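Local coordinates for protein dihydrodipicolinate synthase (Oceanobacillus iheyensis HTE831, PDB 3D0C) that probably catalyses the condensation of pyruvate with aspartate semialdehyde that leads into lysine biosynthesis, at residues 222-226 / 241-245; 111-115 / 128-133; 28-34 / 274-280; 72-76 / 104-108. The protein carries 1 engineered substitution. One frame throughout, in Å; residues are numbered along the deposited sequence.

Interaction 1: 222-226 / 241-245; sequences KSFAL and VWEDV
V241 and K222 face each other across two helical segments that run nearly antiparallel, their axes 150° apart and 9.8 Å from one another at closest approach. V241 works with both branches. Its CG1, turned anti to the backbone N (chi1 -178°), touches L226 CB at 3.7 Å and also lies against the carbonyl oxygen of K222, while CG2 comes up to the methyl of A225, 4.2 Å from A225 CB. One branched side chain thus fits among three residues of a single helical turn.

A turn further along helix 235-257 the contact becomes polar. The K222 chain runs straight out to CE and bends only at its last torsion (chi4 -64°), which turns the ammonium to D244 OD2; the two side chains cross at about a right angle. NZ lies 2.8 Å from D244 OD2, which receives it on the syn lone pair, a hydrogen-bonded salt bridge. Next to that charged pair, V245 slides past K222 in the opposite direction, and V245 CG1 packs 4.0 Å from K222 CB, so the aliphatic part of the lysine serves as hydrophobic surface.

The contact pairs helix 220-232, which follows barrel strand 210-213, with helix 235-257. W300, in a cation-pi contact with K222, brings helix 287-303 against the lysine end, while helix 196-206 touches L226 and V245 through E197.

Interaction 2: 111-115 / 128-133; sequences MIHQP and YYRNII
The rings of Y129 and Y128 receive I112 and P115 in different ways. I112 CG2 lies in the plane of the Y129 ring, at its edge, 3.8 Å from Y129 CE1. The Y128 ring has I132 CD1, from its own helix, over one face, toward the rim, whereas P115 CG approaches obliquely and comes within 3.7 Å of Y128 CE2. P115 CD, on the same proline ring, is 3.5 Å from Y129 OH, the two side chains crossing at about a right angle. Both tyrosines therefore share the proline.

I112 divides its branches between the rings and the aliphatic residues. With CG2 anti to the backbone N and CG1 beside it (chi1 -53°), CG2 is given to the tyrosines and the extended CD1 reaches I132 CG2 at 3.8 Å, with I133 CG1 a little farther off.

Water completes the polar part of this buried contact. Water 1 lies between I112 O and Y129 OH; its contact with the Y129 hydroxyl is unusually short (2.5 Å). Water 2 donates to both H113 O and Y128 OH, each at 2.8 Å, and the Y128 hydroxyl is also bonded to Y90 O.

The contact joins strand 109-112 to helix 122-135 within one beta-alpha-beta unit of the barrel. I88 of strand 83-88 touches both I112 and I132, V92 and A95 of helix 92-104 touch I132, and helix 152-157 packs against Y129.

Interaction 3: 28-34 / 274-280; sequences REIDWKG and RAGVTRE
The start of helix 32-44 and the loop leading into helix 287-303 are brought together by arginines placed at both ends of the contact. At one end, D31 is the N-cap of the helix and R274 faces it. G34 N donates to D31 OD1 at 3.1 Å, almost straight (172°), although it meets that oxygen from above the carboxylate plane. The other oxygen, D31 OD2, forms a salt bridge with R274 NE at 2.6 Å. Carboxylate and guanidinium are turned 66° apart, with D31 OD1 over one face of the arginine group, so the pair is not the flat, two-bond kind. The partial positive charge of the helix start probably adds to the arginine's in favouring an ionised D31. Beside the salt bridge, R274 CD packs 3.7 Å from G34 CA, and water 3 donates to both G34 O and R274 O.

At the other end R279 grips R28 O side-on with two nitrogens, R279 NH2 at 2.8 Å and R279 NE at 3.0 Å, with R28 O close to the guanidinium plane. R279 NH1 has its own partners in E66 and A61 O. R28 in turn is stacked on E280, their planes 28° apart. E280 OE1 lies 3.0 Å from R28 NE, well out of the guanidinium plane, so charge alone holds this salt bridge. E280 OE2 is bound by N131 of the second subunit, which links this end to the dimer.

The D31 end is an aspartate N-cap whose second oxygen pairs with an arginine, fastening the N-terminus of helix 32-44, which follows strand 15-17 of the TIM barrel, to the loop before helix 287-303.

Interaction 4: 72-76 / 104-108; sequences TRVTE and DSGAD
S105 OG and T72 OG1 stand 2.8 Å apart, the polar link between the middle of helix 64-78 and the turn that ends helix 92-104. S105 OG could give its proton to T72 OG1 or to S101 O, one turn back in its own helix; T72 OG1 is also bonded to K68 O.

One turn on, T75 sets its methyl against the backbone of the turn. With CG2 anti to the backbone N and the hydroxyl beside that nitrogen (chi1 -63°), T75 CG2 comes 3.3 Å from S105 O and equally close to G106 C. T75 OG1 is hydrogen-bonded to A71 O and lies 3.9 Å from A107 CB.

What positions this backbone is G106. It leaves the helix with positive phi (114°), and two bonds run back into the last turn. Beyond, A107 rests on A86 and T75 on V84, both of strand 83-88.

The turn is a Schellman motif with glycine at C', ending one barrel helix just before strand 109-112.

All four contacts belong to one TIM barrel. Interactions 2 and 4 are consecutive along the chain, since segment 104-108 runs on towards strand 109-112; their centres are 19 Å apart. Interactions 3 and 4 touch, W32 CB packing 3.5 Å from R73 NH2. Interaction 1 stands apart, its centre 31 Å from that of interaction 2, across the centre of the chain. Two contacts approach the predicted active site: the I112 side chain of interaction 2 lies about 6 Å from that of Y143 and about 9 Å from that of K167, the predicted Schiff-base lysine, while T278 of interaction 3 is about 9 Å, side chain to side chain, from T56, a predicted pyruvate-binding residue.

Interaction 1: 222-226 / 241-245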
loop_
_atom_site.group_PDB
_atom_site.type_symbol
_atom_site.label_atom_id
_atom_site.label_comp_id
_atom_site.label_asym_id
_atom_site.label_seq_id
_atom_site.Cartn_x
_atom_site.Cartn_y
_atom_site.Cartn_z
ATOM N N LYS A 222 -3.597 -29.908 -9.199
ATOM C CA LYS A 222 -2.516 -29.477 -10.085
ATOM C C LYS A 222 -1.371 -28.905 -9.248
ATOM O O LYS A 222 -0.196 -29.206 -9.480
ATOM C CB LYS A 222 -3.010 -28.416 -11.071
ATOM C CG LYS A 222 -3.980 -28.941 -12.125
ATOM C CD LYS A 222 -4.379 -27.838 -13.095
ATOM C CE LYS A 222 -5.406 -28.317 -14.110
ATOM N NZ LYS A 222 -4.886 -29.386 -15.008
ATOM N N SER A 223 -1.728 -28.073 -8.274
ATOM C CA SER A 223 -0.749 -27.463 -7.386
ATOM C C SER A 223 0.018 -28.537 -6.631
ATOM O O SER A 223 1.233 -28.432 -6.455
ATOM C CB SER A 223 -1.449 -26.541 -6.379
ATOM O OG SER A 223 -2.108 -25.478 -7.040
ATOM N N PHE A 224 -0.694 -29.564 -6.173
ATOM C CA PHE A 224 -0.050 -30.643 -5.433
ATOM C C PHE A 224 0.748 -31.563 -6.345
ATOM O O PHE A 224 1.682 -32.222 -5.894
ATOM C CB PHE A 224 -1.078 -31.442 -4.629
ATOM C CG PHE A 224 -1.311 -30.896 -3.248
ATOM C CD1 PHE A 224 -0.355 -31.064 -2.251
ATOM C CD2 PHE A 224 -2.465 -30.178 -2.958
ATOM C CE1 PHE A 224 -0.548 -30.523 -0.980
ATOM C CE2 PHE A 224 -2.668 -29.634 -1.696
ATOM C CZ PHE A 224 -1.709 -29.805 -0.706
ATOM N N ALA A 225 0.372 -31.613 -7.620
ATOM C CA ALA A 225 1.107 -32.431 -8.582
ATOM C C ALA A 225 2.480 -31.770 -8.754
ATOM O O ALA A 225 3.513 -32.442 -8.854
ATOM C CB ALA A 225 0.367 -32.479 -9.912
ATOM N N LEU A 226 2.480 -30.439 -8.769
ATOM C CA LEU A 226 3.722 -29.687 -8.900
ATOM C C LEU A 226 4.576 -29.865 -7.648
ATOM O O LEU A 226 5.790 -30.054 -7.742
ATOM C CB LEU A 226 3.431 -28.196 -9.118
ATOM C CG LEU A 226 4.677 -27.305 -9.192
ATOM C CD1 LEU A 226 5.562 -27.785 -10.328
ATOM C CD2 LEU A 226 4.278 -25.853 -9.401
ATOM N N VAL A 241 3.837 -29.907 -15.434
ATOM C CA VAL A 241 2.790 -29.320 -14.588
ATOM C C VAL A 241 2.891 -27.805 -14.651
ATOM O O VAL A 241 1.875 -27.104 -14.689
ATOM C CB VAL A 241 2.906 -29.755 -13.106
ATOM C CG1 VAL A 241 1.757 -29.146 -12.286
ATOM C CG2 VAL A 241 2.870 -31.271 -13.005
ATOM N N TRP A 242 4.131 -27.324 -14.673
ATOM C CA TRP A 242 4.443 -25.901 -14.743
ATOM C C TRP A 242 3.812 -25.264 -15.977
ATOM O O TRP A 242 3.124 -24.248 -15.873
ATOM C CB TRP A 242 5.965 -25.720 -14.774
ATOM C CG TRP A 242 6.441 -24.332 -15.043
ATOM C CD1 TRP A 242 6.416 -23.268 -14.186
ATOM C CD2 TRP A 242 7.047 -23.862 -16.248
ATOM N NE1 TRP A 242 6.973 -22.165 -14.784
ATOM C CE2 TRP A 242 7.370 -22.502 -16.053
ATOM C CE3 TRP A 242 7.352 -24.459 -17.478
ATOM C CZ2 TRP A 242 7.983 -21.729 -17.040
ATOM C CZ3 TRP A 242 7.961 -23.689 -18.461
ATOM C CH2 TRP A 242 8.270 -22.338 -18.234
ATOM N N GLU A 243 4.051 -25.857 -17.145
ATOM C CA GLU A 243 3.491 -25.339 -18.394
ATOM C C GLU A 243 1.969 -25.345 -18.354
ATOM O O GLU A 243 1.315 -24.510 -18.985
ATOM C CB GLU A 243 3.901 -26.203 -19.591
ATOM C CG GLU A 243 5.374 -26.435 -19.757
ATOM C CD GLU A 243 5.662 -27.209 -21.024
ATOM O OE1 GLU A 243 5.044 -28.277 -21.221
ATOM O OE2 GLU A 243 6.499 -26.746 -21.821
ATOM N N ASP A 244 1.418 -26.309 -17.624
ATOM C CA ASP A 244 -0.027 -26.477 -17.512
ATOM C C ASP A 244 -0.723 -25.413 -16.663
ATOM O O ASP A 244 -1.858 -25.034 -16.959
ATOM C CB ASP A 244 -0.337 -27.872 -16.950
ATOM C CG ASP A 244 -1.820 -28.218 -17.011
ATOM O OD1 ASP A 244 -2.404 -28.145 -18.114
ATOM O OD2 ASP A 244 -2.399 -28.572 -15.959
ATOM N N VAL A 245 -0.052 -24.921 -15.625
ATOM C CA VAL A 245 -0.660 -23.918 -14.747
ATOM C C VAL A 245 -0.242 -22.473 -15.016
ATOM O O VAL A 245 -0.929 -21.533 -14.595
ATOM C CB VAL A 245 -0.372 -24.233 -13.267
ATOM C CG1 VAL A 245 -0.926 -25.598 -12.909
ATOM C CG2 VAL A 245 1.126 -24.168 -13.000
#

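Interaction 2: 111-115 / 128-133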
loop_
_atom_site.group_PDB
_atom_site.type_symbol
_atom_site.label_atom_id
_atom_site.label_comp_id
_atom_site.label_asym_id
_atom_site.label_seq_id
_atom_site.Cartn_x
_atom_site.Cartn_y
_atom_site.Cartn_z
HETATM N N MSE A 111 1.588 -13.562 9.453
HETATM C CA MSE A 111 2.346 -13.216 8.253
HETATM C C MSE A 111 2.260 -11.713 8.093
HETATM O O MSE A 111 1.165 -11.177 7.913
HETATM C CB MSE A 111 1.763 -13.849 6.990
HETATM C CG MSE A 111 2.434 -13.278 5.745
HETATM SE SE MSE A 111 1.552 -13.675 4.086
HETATM C CE MSE A 111 0.101 -12.381 4.196
ATOM N N ILE A 112 3.410 -11.042 8.138
ATOM C CA ILE A 112 3.447 -9.591 8.007
ATOM C C ILE A 112 3.500 -9.202 6.545
ATOM O O ILE A 112 4.436 -9.547 5.819
ATOM C CB ILE A 112 4.669 -8.978 8.754
ATOM C CG1 ILE A 112 4.673 -9.466 10.205
ATOM C CG2 ILE A 112 4.601 -7.445 8.708
ATOM C CD1 ILE A 112 5.841 -8.948 11.037
ATOM N N HIS A 113 2.456 -8.499 6.119
ATOM C CA HIS A 113 2.320 -8.017 4.755
ATOM C C HIS A 113 3.374 -6.958 4.475
ATOM O O HIS A 113 4.004 -6.410 5.396
ATOM C CB HIS A 113 0.944 -7.358 4.569
ATOM C CG HIS A 113 -0.174 -8.314 4.291
ATOM N ND1 HIS A 113 -0.442 -8.797 3.026
ATOM C CD2 HIS A 113 -1.134 -8.831 5.096
ATOM C CE1 HIS A 113 -1.516 -9.559 3.064
ATOM N NE2 HIS A 113 -1.958 -9.599 4.310
ATOM N N GLN A 114 3.555 -6.664 3.196
ATOM C CA GLN A 114 4.480 -5.616 2.803
ATOM C C GLN A 114 3.880 -4.341 3.385
ATOM O O GLN A 114 2.668 -4.091 3.269
ATOM C CB GLN A 114 4.561 -5.486 1.276
ATOM C CG GLN A 114 5.147 -4.155 0.807
ATOM C CD GLN A 114 5.171 -4.005 -0.706
ATOM O OE1 GLN A 114 4.233 -4.405 -1.406
ATOM N NE2 GLN A 114 6.241 -3.405 -1.219
ATOM N N PRO A 115 4.709 -3.526 4.042
ATOM C CA PRO A 115 4.204 -2.279 4.625
ATOM C C PRO A 115 3.531 -1.413 3.557
ATOM O O PRO A 115 4.091 -1.211 2.481
ATOM C CB PRO A 115 5.465 -1.623 5.175
ATOM C CG PRO A 115 6.342 -2.803 5.529
ATOM C CD PRO A 115 6.128 -3.752 4.378
ATOM N N TYR A 128 10.532 -1.760 12.092
ATOM C CA TYR A 128 9.117 -2.063 11.888
ATOM C C TYR A 128 8.876 -3.539 12.177
ATOM O O TYR A 128 8.053 -3.912 13.033
ATOM C CB TYR A 128 8.735 -1.756 10.435
ATOM C CG TYR A 128 7.306 -2.081 10.083
ATOM C CD1 TYR A 128 6.272 -1.213 10.420
ATOM C CD2 TYR A 128 6.983 -3.265 9.421
ATOM C CE1 TYR A 128 4.948 -1.514 10.106
ATOM C CE2 TYR A 128 5.670 -3.578 9.105
ATOM C CZ TYR A 128 4.654 -2.700 9.449
ATOM O OH TYR A 128 3.356 -3.018 9.130
ATOM N N TYR A 129 9.605 -4.384 11.460
ATOM C CA TYR A 129 9.464 -5.825 11.622
ATOM C C TYR A 129 9.782 -6.342 13.017
ATOM O O TYR A 129 9.034 -7.115 13.604
ATOM C CB TYR A 129 10.353 -6.554 10.609
ATOM C CG TYR A 129 9.883 -6.434 9.180
ATOM C CD1 TYR A 129 8.568 -6.745 8.829
ATOM C CD2 TYR A 129 10.754 -6.020 8.176
ATOM C CE1 TYR A 129 8.135 -6.644 7.510
ATOM C CE2 TYR A 129 10.331 -5.917 6.851
ATOM C CZ TYR A 129 9.021 -6.229 6.527
ATOM O OH TYR A 129 8.598 -6.123 5.223
ATOM N N ARG A 130 10.908 -5.920 13.557
ATOM C CA ARG A 130 11.298 -6.389 14.882
ATOM C C ARG A 130 10.329 -6.019 16.011
ATOM O O ARG A 130 10.080 -6.834 16.905
ATOM C CB ARG A 130 12.701 -5.882 15.218
ATOM C CG ARG A 130 13.205 -6.388 16.550
ATOM C CD ARG A 130 14.712 -6.458 16.527
ATOM N NE ARG A 130 15.287 -5.172 16.169
ATOM C CZ ARG A 130 16.450 -5.043 15.552
ATOM N NH1 ARG A 130 17.138 -6.128 15.230
ATOM N NH2 ARG A 130 16.923 -3.838 15.274
ATOM N N ASN A 131 9.806 -4.793 16.003
ATOM C CA ASN A 131 8.884 -4.404 17.057
ATOM C C ASN A 131 7.590 -5.229 16.986
ATOM O O ASN A 131 6.980 -5.506 18.012
ATOM C CB ASN A 131 8.565 -2.910 16.978
ATOM C CG ASN A 131 9.781 -2.038 17.252
ATOM O OD1 ASN A 131 10.770 -2.487 17.842
ATOM N ND2 ASN A 131 9.707 -0.778 16.836
ATOM N N ILE A 132 7.169 -5.629 15.789
ATOM C CA ILE A 132 5.946 -6.407 15.682
ATOM C C ILE A 132 6.149 -7.852 16.160
ATOM O O ILE A 132 5.386 -8.347 16.998
ATOM C CB ILE A 132 5.398 -6.372 14.238
ATOM C CG1 ILE A 132 5.030 -4.926 13.888
ATOM C CG2 ILE A 132 4.187 -7.300 14.093
ATOM C CD1 ILE A 132 4.618 -4.735 12.481
ATOM N N ILE A 133 7.186 -8.507 15.646
ATOM C CA ILE A 133 7.501 -9.880 16.006
ATOM C C ILE A 133 7.634 -10.024 17.531
ATOM O O ILE A 133 6.976 -10.874 18.152
ATOM C CB ILE A 133 8.829 -10.301 15.350
ATOM C CG1 ILE A 133 8.704 -10.266 13.819
ATOM C CG2 ILE A 133 9.243 -11.688 15.828
ATOM C CD1 ILE A 133 9.981 -10.546 13.087
HETATM O O HOH W 1 6.496 -7.421 4.804
HETATM O O HOH W 2 2.599 -4.533 6.854
#

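Interaction 3: 28-34 / 274-280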
loop_
_atom_site.group_PDB
_atom_site.type_symbol
_atom_site.label_atom_id
_atom_site.label_comp_id
_atom_site.label_asym_id
_atom_site.label_seq_id
_atom_site.Cartn_x
_atom_site.Cartn_y
_atom_site.Cartn_z
ATOM N N ARG A 28 -22.174 -6.924 -0.605
ATOM C CA ARG A 28 -20.748 -7.228 -0.514
ATOM C C ARG A 28 -20.335 -7.669 0.882
ATOM O O ARG A 28 -19.142 -7.717 1.187
ATOM C CB ARG A 28 -19.899 -6.019 -0.921
ATOM C CG ARG A 28 -20.087 -5.536 -2.360
ATOM C CD ARG A 28 -18.911 -4.648 -2.763
ATOM N NE ARG A 28 -19.150 -3.845 -3.961
ATOM C CZ ARG A 28 -18.744 -4.164 -5.188
ATOM N NH1 ARG A 28 -18.070 -5.286 -5.407
ATOM N NH2 ARG A 28 -18.991 -3.340 -6.198
ATOM N N GLU A 29 -21.305 -7.981 1.739
ATOM C CA GLU A 29 -20.979 -8.433 3.088
ATOM C C GLU A 29 -20.314 -9.798 2.968
ATOM O O GLU A 29 -20.477 -10.488 1.961
ATOM C CB GLU A 29 -22.237 -8.541 3.956
ATOM C CG GLU A 29 -22.896 -7.205 4.298
ATOM C CD GLU A 29 -21.959 -6.247 5.025
ATOM O OE1 GLU A 29 -21.442 -6.609 6.106
ATOM O OE2 GLU A 29 -21.741 -5.124 4.516
ATOM N N ILE A 30 -19.559 -10.184 3.987
ATOM C CA ILE A 30 -18.870 -11.467 3.978
ATOM C C ILE A 30 -19.848 -12.639 3.967
ATOM O O ILE A 30 -20.787 -12.696 4.765
ATOM C CB ILE A 30 -17.946 -11.613 5.210
ATOM C CG1 ILE A 30 -16.861 -10.531 5.174
ATOM C CG2 ILE A 30 -17.336 -13.004 5.240
ATOM C CD1 ILE A 30 -15.966 -10.502 6.411
ATOM N N ASP A 31 -19.614 -13.568 3.048
ATOM C CA ASP A 31 -20.437 -14.763 2.919
ATOM C C ASP A 31 -19.761 -15.808 3.803
ATOM O O ASP A 31 -18.891 -16.558 3.348
ATOM C CB ASP A 31 -20.443 -15.206 1.458
ATOM C CG ASP A 31 -21.284 -16.440 1.216
ATOM O OD1 ASP A 31 -21.787 -17.043 2.188
ATOM O OD2 ASP A 31 -21.426 -16.808 0.032
ATOM N N TRP A 32 -20.151 -15.847 5.072
ATOM C CA TRP A 32 -19.537 -16.773 6.011
ATOM C C TRP A 32 -19.667 -18.237 5.627
ATOM O O TRP A 32 -18.772 -19.033 5.908
ATOM C CB TRP A 32 -20.081 -16.527 7.421
ATOM C CG TRP A 32 -19.714 -15.162 7.908
ATOM C CD1 TRP A 32 -20.530 -14.072 7.992
ATOM C CD2 TRP A 32 -18.403 -14.711 8.274
ATOM N NE1 TRP A 32 -19.809 -12.969 8.383
ATOM C CE2 TRP A 32 -18.502 -13.334 8.566
ATOM C CE3 TRP A 32 -17.155 -15.340 8.386
ATOM C CZ2 TRP A 32 -17.396 -12.569 8.953
ATOM C CZ3 TRP A 32 -16.056 -14.578 8.772
ATOM C CH2 TRP A 32 -16.187 -13.208 9.054
ATOM N N LYS A 33 -20.771 -18.583 4.974
ATOM C CA LYS A 33 -21.003 -19.955 4.535
ATOM C C LYS A 33 -19.962 -20.276 3.460
ATOM O O LYS A 33 -19.263 -21.289 3.540
ATOM C CB LYS A 33 -22.413 -20.082 3.942
ATOM C CG LYS A 33 -23.062 -21.456 4.107
ATOM C CD LYS A 33 -22.259 -22.564 3.451
ATOM C CE LYS A 33 -22.982 -23.900 3.578
ATOM N NZ LYS A 33 -22.150 -25.045 3.122
ATOM N N GLY A 34 -19.869 -19.399 2.460
ATOM C CA GLY A 34 -18.916 -19.585 1.378
ATOM C C GLY A 34 -17.493 -19.712 1.888
ATOM O O GLY A 34 -16.710 -20.519 1.374
ATOM N N ARG A 274 -18.799 -21.751 -4.566
ATOM C CA ARG A 274 -19.264 -20.489 -4.002
ATOM C C ARG A 274 -18.112 -19.501 -3.802
ATOM O O ARG A 274 -17.271 -19.693 -2.928
ATOM C CB ARG A 274 -19.962 -20.760 -2.670
ATOM C CG ARG A 274 -20.837 -19.626 -2.184
ATOM C CD ARG A 274 -21.683 -20.069 -1.001
ATOM N NE ARG A 274 -22.621 -19.034 -0.584
ATOM C CZ ARG A 274 -23.478 -19.166 0.422
ATOM N NH1 ARG A 274 -23.519 -20.296 1.116
ATOM N NH2 ARG A 274 -24.294 -18.167 0.736
ATOM N N ALA A 275 -18.087 -18.443 -4.608
ATOM C CA ALA A 275 -17.023 -17.447 -4.515
ATOM C C ALA A 275 -17.504 -15.990 -4.593
ATOM O O ALA A 275 -16.901 -15.103 -3.987
ATOM C CB ALA A 275 -15.971 -17.713 -5.603
ATOM N N GLY A 276 -18.575 -15.742 -5.345
ATOM C CA GLY A 276 -19.089 -14.389 -5.464
ATOM C C GLY A 276 -18.206 -13.486 -6.309
ATOM O O GLY A 276 -17.469 -13.962 -7.175
ATOM N N VAL A 277 -18.286 -12.181 -6.062
ATOM C CA VAL A 277 -17.504 -11.188 -6.789
ATOM C C VAL A 277 -16.515 -10.494 -5.855
ATOM O O VAL A 277 -16.678 -10.523 -4.636
ATOM C CB VAL A 277 -18.412 -10.102 -7.394
ATOM C CG1 VAL A 277 -19.394 -10.728 -8.369
ATOM C CG2 VAL A 277 -19.155 -9.368 -6.283
ATOM N N THR A 278 -15.502 -9.861 -6.436
ATOM C CA THR A 278 -14.488 -9.152 -5.660
ATOM C C THR A 278 -15.005 -7.791 -5.188
ATOM O O THR A 278 -15.892 -7.205 -5.814
ATOM C CB THR A 278 -13.208 -8.916 -6.508
ATOM O OG1 THR A 278 -13.562 -8.288 -7.750
ATOM C CG2 THR A 278 -12.495 -10.231 -6.794
ATOM N N ARG A 279 -14.460 -7.294 -4.078
ATOM C CA ARG A 279 -14.847 -5.978 -3.572
ATOM C C ARG A 279 -14.045 -4.919 -4.318
ATOM O O ARG A 279 -13.083 -5.240 -5.022
ATOM C CB ARG A 279 -14.543 -5.848 -2.079
ATOM C CG ARG A 279 -15.600 -6.424 -1.156
ATOM C CD ARG A 279 -15.343 -6.020 0.289
ATOM N NE ARG A 279 -16.385 -6.518 1.179
ATOM C CZ ARG A 279 -16.419 -6.312 2.492
ATOM N NH1 ARG A 279 -15.460 -5.611 3.086
ATOM N NH2 ARG A 279 -17.416 -6.806 3.213
ATOM N N GLU A 280 -14.452 -3.660 -4.173
ATOM C CA GLU A 280 -13.736 -2.554 -4.796
ATOM C C GLU A 280 -12.333 -2.637 -4.183
ATOM O O GLU A 280 -12.191 -3.045 -3.034
ATOM C CB GLU A 280 -14.379 -1.211 -4.409
ATOM C CG GLU A 280 -15.895 -1.117 -4.640
ATOM C CD GLU A 280 -16.719 -1.558 -3.434
ATOM O OE1 GLU A 280 -16.531 -2.694 -2.952
ATOM O OE2 GLU A 280 -17.564 -0.765 -2.966
HETATM O O HOH W 3 -16.412 -21.430 -1.258
#

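Interaction 4: 72-76 / 104-108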
loop_
_atom_site.group_PDB
_atom_site.type_symbol
_atom_site.label_atom_id
_atom_site.label_comp_id
_atom_site.label_asym_id
_atom_site.label_seq_id
_atom_site.Cartn_x
_atom_site.Cartn_y
_atom_site.Cartn_z
ATOM N N THR A 72 -10.313 -15.145 12.947
ATOM C CA THR A 72 -10.928 -15.924 14.008
ATOM C C THR A 72 -11.711 -17.099 13.431
ATOM O O THR A 72 -11.529 -18.252 13.848
ATOM C CB THR A 72 -11.862 -15.031 14.862
ATOM O OG1 THR A 72 -11.075 -14.046 15.547
ATOM C CG2 THR A 72 -12.621 -15.860 15.887
ATOM N N ARG A 73 -12.563 -16.795 12.456
ATOM C CA ARG A 73 -13.409 -17.791 11.793
ATOM C C ARG A 73 -12.603 -18.940 11.188
ATOM O O ARG A 73 -12.901 -20.119 11.407
ATOM C CB ARG A 73 -14.214 -17.121 10.681
ATOM C CG ARG A 73 -15.194 -18.040 9.968
ATOM C CD ARG A 73 -16.475 -18.179 10.775
ATOM N NE ARG A 73 -17.555 -18.778 9.995
ATOM C CZ ARG A 73 -18.837 -18.718 10.340
ATOM N NH1 ARG A 73 -19.193 -18.084 11.449
ATOM N NH2 ARG A 73 -19.761 -19.289 9.577
ATOM N N VAL A 74 -11.591 -18.594 10.400
ATOM C CA VAL A 74 -10.764 -19.612 9.774
ATOM C C VAL A 74 -10.033 -20.447 10.816
ATOM O O VAL A 74 -10.044 -21.676 10.747
ATOM C CB VAL A 74 -9.728 -18.986 8.808
ATOM C CG1 VAL A 74 -8.879 -20.090 8.159
ATOM C CG2 VAL A 74 -10.440 -18.181 7.741
ATOM N N THR A 75 -9.404 -19.785 11.787
ATOM C CA THR A 75 -8.666 -20.496 12.828
ATOM C C THR A 75 -9.539 -21.537 13.541
ATOM O O THR A 75 -9.138 -22.697 13.707
ATOM C CB THR A 75 -8.094 -19.511 13.885
ATOM O OG1 THR A 75 -7.149 -18.631 13.260
ATOM C CG2 THR A 75 -7.396 -20.273 15.011
ATOM N N GLU A 76 -10.729 -21.117 13.960
ATOM C CA GLU A 76 -11.643 -22.008 14.663
ATOM C C GLU A 76 -12.165 -23.130 13.769
ATOM O O GLU A 76 -12.275 -24.274 14.211
ATOM C CB GLU A 76 -12.801 -21.201 15.265
ATOM C CG GLU A 76 -12.317 -20.070 16.162
ATOM C CD GLU A 76 -13.432 -19.377 16.924
ATOM O OE1 GLU A 76 -14.483 -19.084 16.318
ATOM O OE2 GLU A 76 -13.245 -19.110 18.131
ATOM N N ASP A 104 -4.848 -14.962 19.870
ATOM C CA ASP A 104 -5.757 -15.236 20.978
ATOM C C ASP A 104 -6.857 -16.178 20.487
ATOM O O ASP A 104 -7.417 -16.956 21.266
ATOM C CB ASP A 104 -6.381 -13.939 21.507
ATOM C CG ASP A 104 -7.215 -14.163 22.768
ATOM O OD1 ASP A 104 -6.634 -14.517 23.816
ATOM O OD2 ASP A 104 -8.453 -13.993 22.711
ATOM N N SER A 105 -7.158 -16.106 19.192
ATOM C CA SER A 105 -8.177 -16.964 18.594
ATOM C C SER A 105 -7.618 -18.356 18.304
ATOM O O SER A 105 -8.365 -19.280 17.974
ATOM C CB SER A 105 -8.705 -16.345 17.301
ATOM O OG SER A 105 -9.410 -15.149 17.565
ATOM N N GLY A 106 -6.301 -18.501 18.420
ATOM C CA GLY A 106 -5.687 -19.791 18.184
ATOM C C GLY A 106 -4.760 -19.910 16.988
ATOM O O GLY A 106 -4.229 -20.991 16.745
ATOM N N ALA A 107 -4.559 -18.830 16.235
ATOM C CA ALA A 107 -3.670 -18.892 15.073
ATOM C C ALA A 107 -2.283 -19.322 15.528
ATOM O O ALA A 107 -1.831 -18.945 16.606
ATOM C CB ALA A 107 -3.598 -17.531 14.375
ATOM N N ASP A 108 -1.605 -20.099 14.693
ATOM C CA ASP A 108 -0.286 -20.616 15.019
ATOM C C ASP A 108 0.860 -19.679 14.725
ATOM O O ASP A 108 1.906 -19.754 15.362
ATOM C CB ASP A 108 -0.046 -21.909 14.239
ATOM C CG ASP A 108 -1.146 -22.914 14.443
ATOM O OD1 ASP A 108 -1.230 -23.476 15.555
ATOM O OD2 ASP A 108 -1.929 -23.133 13.496
#